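PDB 3RHF: putative polyphosphate kinase 2 family protein from Arthrobacter aurescens, which probably acts as a polyphosphate kinase, transferring phosphoryl groups between polyphosphate and nucleotides on a P-loop-type alpha/beta/alpha scaffold. Local coordinates for residues A[26-29]-A[30-33]; A[263-266]-A[267-270]. All coordinates share one frame; numbering follows the deposited sequence.

Contact 1 of 2, residues A[26-29]-A[30-33]; sequences FSLA and GVDP
Phe26 and Val31 meet across two overlapping beta turns, 27-30 and 28-31, in the loop that runs from helix 16-19 to helix 43-69 of this P-loop-type alpha/beta/alpha fold. The tight part is apolar. Val31 CG2 comes obliquely to the outer end of the Phe26 ring, 3.4 Å from CZ, and CE2 lies a little farther off. With Phe26 CG anti to the backbone N (chi1 -168°), the ring reaches forward along the chain although its CB does not point at the turns. Leu28 adds a looser touch, its CD1 4.3 Å from Val31 CG2. All three side chains also lie on Val244 of strand 242-246, an outermost strand of this chain's sheet, so the turns are held against the sheet by their apolar side. The other side, with Ser27, Ala29 and Gly30, is exposed and loosely bonded. Val31 N reaches Leu28 O at 3.5 Å in a weak hydrogen bond that closes the second turn. Gly30 N is shared between two acceptors of one residue, both bonds weak: Ser27 O at 3.2 Å, bent to 128°, and the hydroxyl Ser27 OG at 3.4 Å, straighter at 151°.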
loop_
_atom_site.group_PDB
_atom_site.type_symbol
_atom_site.label_atom_id
_atom_site.label_comp_id
_atom_site.label_asym_id
_atom_site.label_seq_id
_atom_site.Cartn_x
_atom_site.Cartn_y
_atom_site.Cartn_z
ATOM N N PHE A 26 9.530 -33.725 3.505
ATOM C CA PHE A 26 8.305 -33.156 2.911
ATOM C C PHE A 26 7.776 -33.856 1.691
ATOM O O PHE A 26 8.548 -34.167 0.768
ATOM C CB PHE A 26 8.497 -31.673 2.505
ATOM C CG PHE A 26 7.189 -30.949 2.162
ATOM C CD1 PHE A 26 6.822 -30.714 0.837
ATOM C CD2 PHE A 26 6.322 -30.532 3.167
ATOM C CE1 PHE A 26 5.612 -30.062 0.527
ATOM C CE2 PHE A 26 5.129 -29.868 2.870
ATOM C CZ PHE A 26 4.777 -29.625 1.552
ATOM N N SER A 27 6.449 -34.020 1.681
ATOM C CA SER A 27 5.716 -34.274 0.455
ATOM C C SER A 27 4.415 -33.453 0.363
ATOM O O SER A 27 3.649 -33.355 1.326
ATOM C CB SER A 27 5.431 -35.779 0.310
ATOM O OG SER A 27 4.252 -36.158 0.990
ATOM N N LEU A 28 4.163 -32.892 -0.813
ATOM C CA LEU A 28 3.031 -31.993 -1.006
ATOM C C LEU A 28 1.660 -32.715 -1.011
ATOM O O LEU A 28 0.601 -32.077 -0.827
ATOM C CB LEU A 28 3.242 -31.155 -2.272
ATOM C CG LEU A 28 2.168 -30.118 -2.657
ATOM C CD1 LEU A 28 2.037 -29.020 -1.601
ATOM C CD2 LEU A 28 2.424 -29.521 -4.055
ATOM N N ALA A 29 1.676 -34.038 -1.176
ATOM C CA ALA A 29 0.436 -34.823 -1.100
ATOM C C ALA A 29 0.022 -35.084 0.349
ATOM O O ALA A 29 -1.158 -35.222 0.626
ATOM C CB ALA A 29 0.564 -36.145 -1.873
ATOM N N GLY A 30 0.980 -35.148 1.275
ATOM C CA GLY A 30 0.667 -35.217 2.723
ATOM C C GLY A 30 -0.012 -33.949 3.271
ATOM O O GLY A 30 -0.578 -33.973 4.356
ATOM N N VAL A 31 0.026 -32.843 2.521
ATOM C CA VAL A 31 -0.608 -31.599 2.957
ATOM C C VAL A 31 -2.116 -31.618 2.699
ATOM O O VAL A 31 -2.554 -31.899 1.594
ATOM C CB VAL A 31 0.012 -30.327 2.270
ATOM C CG1 VAL A 31 -0.627 -29.057 2.828
ATOM C CG2 VAL A 31 1.518 -30.312 2.445
ATOM N N ASP A 32 -2.879 -31.310 3.745
ATOM C CA ASP A 32 -4.310 -31.160 3.666
ATOM C C ASP A 32 -4.711 -29.665 3.581
ATOM O O ASP A 32 -4.580 -28.884 4.550
ATOM C CB ASP A 32 -4.947 -31.812 4.885
ATOM C CG ASP A 32 -6.479 -31.755 4.858
ATOM O OD1 ASP A 32 -7.067 -31.285 3.853
ATOM O OD2 ASP A 32 -7.090 -32.172 5.860
ATOM N N PRO A 33 -5.241 -29.258 2.431
ATOM C CA PRO A 33 -5.552 -27.865 2.204
ATOM C C PRO A 33 -6.613 -27.322 3.142
ATOM O O PRO A 33 -6.859 -26.122 3.117
ATOM C CB PRO A 33 -6.110 -27.868 0.775
ATOM C CG PRO A 33 -5.596 -29.099 0.172
ATOM C CD PRO A 33 -5.582 -30.086 1.269
#

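Contact 2 of 2, residues A[263-266]-A[267-270]; sequences DALG and GLQL
The C-terminal end of helix 250-266 unwinds here, with Leu265 and Leu270 touching across the place where the chain leaves the helix. Gly267 N still faces the last turn but is divided between two weak hydrogen bonds, to Asp263 O (i to i+4) at 3.1 Å and to Ala264 O (i to i+3) at 3.3 Å. Leu268 N then donates to Leu265 O, again i to i+3, over 3.1 Å and fairly straight at 157°. Gln269 takes a positive phi of 59°, which turns the chain back. Leu270 N thereby comes round toward Leu265 O, and a water spans them, donating to Leu265 O at 2.8 Å and accepting from Leu270 N at 3.0 Å. The carbonyl of Leu265 thus has two donors, one peptide and one water. Beside this bridge Leu270 CD1 crosses obliquely to Leu265 CD2 at 4.1 Å; Leu270 CB already points toward the helix end, and with CG anti to the carbonyl carbon (chi1 -54°) CD1 is carried to that methyl. Leu268 lies alongside the backbone instead, its CG 3.5 Å from Ala264 O. Leu265 and Leu270 continue onto helix 43-69, at Leu57, Leu60 and Leu64, while Leu268 rests on Thr180 of strand 179-187. In its positive-phi Gln269 and its Leu265–Leu270 apolar contact the turn resembles a Schellman C-cap, but water spans the ends of the 6→1 bond and no 5→2 bond forms, which leaves a hydrated relative of that motif.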
loop_
_atom_site.group_PDB
_atom_site.type_symbol
_atom_site.label_atom_id
_atom_site.label_comp_id
_atom_site.label_asym_id
_atom_site.label_seq_id
_atom_site.Cartn_x
_atom_site.Cartn_y
_atom_site.Cartn_z
ATOM N N ASP A 263 7.189 -13.579 13.074
ATOM C CA ASP A 263 8.209 -14.430 13.659
ATOM C C ASP A 263 9.566 -14.164 12.962
ATOM O O ASP A 263 10.582 -14.149 13.616
ATOM C CB ASP A 263 7.812 -15.897 13.532
ATOM C CG ASP A 263 6.588 -16.307 14.438
ATOM O OD1 ASP A 263 6.022 -15.498 15.242
ATOM O OD2 ASP A 263 6.207 -17.512 14.349
ATOM N N ALA A 264 9.561 -13.945 11.644
ATOM C CA ALA A 264 10.765 -13.549 10.889
ATOM C C ALA A 264 11.300 -12.177 11.379
ATOM O O ALA A 264 12.491 -12.015 11.604
ATOM C CB ALA A 264 10.474 -13.503 9.397
ATOM N N LEU A 265 10.398 -11.224 11.561
ATOM C CA LEU A 265 10.747 -9.921 12.044
ATOM C C LEU A 265 11.194 -9.936 13.486
ATOM O O LEU A 265 12.051 -9.166 13.863
ATOM C CB LEU A 265 9.561 -9.002 11.920
ATOM C CG LEU A 265 9.239 -8.534 10.533
ATOM C CD1 LEU A 265 7.905 -7.964 10.383
ATOM C CD2 LEU A 265 10.257 -7.509 10.195
ATOM N N GLY A 266 10.604 -10.801 14.297
ATOM C CA GLY A 266 10.976 -10.950 15.719
ATOM C C GLY A 266 12.350 -11.582 15.881
ATOM O O GLY A 266 13.013 -11.411 16.894
ATOM N N GLY A 267 12.776 -12.315 14.858
ATOM C CA GLY A 267 14.082 -12.929 14.836
ATOM C C GLY A 267 15.133 -11.903 14.489
ATOM O O GLY A 267 16.304 -12.198 14.545
ATOM N N LEU A 268 14.755 -10.685 14.127
ATOM C CA LEU A 268 15.777 -9.705 13.762
ATOM C C LEU A 268 16.271 -8.818 14.912
ATOM O O LEU A 268 17.195 -8.090 14.704
ATOM C CB LEU A 268 15.292 -8.863 12.611
ATOM C CG LEU A 268 15.075 -9.652 11.321
ATOM C CD1 LEU A 268 14.413 -8.772 10.298
ATOM C CD2 LEU A 268 16.399 -10.180 10.810
ATOM N N GLN A 269 15.675 -8.903 16.107
ATOM C CA GLN A 269 16.117 -8.155 17.292
ATOM C C GLN A 269 16.081 -6.646 17.017
ATOM O O GLN A 269 17.018 -5.923 17.311
ATOM C CB GLN A 269 17.538 -8.523 17.714
ATOM C CG GLN A 269 17.995 -9.985 17.560
ATOM C CD GLN A 269 18.348 -10.634 18.900
ATOM O OE1 GLN A 269 17.485 -11.206 19.573
ATOM N NE2 GLN A 269 19.617 -10.541 19.290
ATOM N N LEU A 270 14.975 -6.204 16.443
ATOM C CA LEU A 270 14.734 -4.807 16.125
ATOM C C LEU A 270 14.336 -4.059 17.418
ATOM O O LEU A 270 13.645 -4.584 18.259
ATOM C CB LEU A 270 13.618 -4.677 15.045
ATOM C CG LEU A 270 13.768 -5.464 13.719
ATOM C CD1 LEU A 270 12.596 -5.273 12.732
ATOM C CD2 LEU A 270 15.095 -5.096 13.038
HETATM O O HOH W 1 12.512 -7.835 16.328
#

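Overall arrangement
Both contacts are local and superficial: contact 1 has no buried residue, contact 2 just Leu265. They lie apart, with nearest atoms about 17 Å from each other and centres 28 Å apart, and each belongs to a different part of the same alpha/beta/alpha fold. Contact 1 sits in a loop and leans on strands 242-246 and 179-187; contact 2 ends a helix and packs on helix 43-69 and on strands 75-82 and 179-187. Strand 179-187 is therefore common to both. Both rest on main-chain bonds, all weak in contact 1; contact 1 adds an aromatic ring and a serine hydroxyl, contact 2 leucine packing and a bridging water.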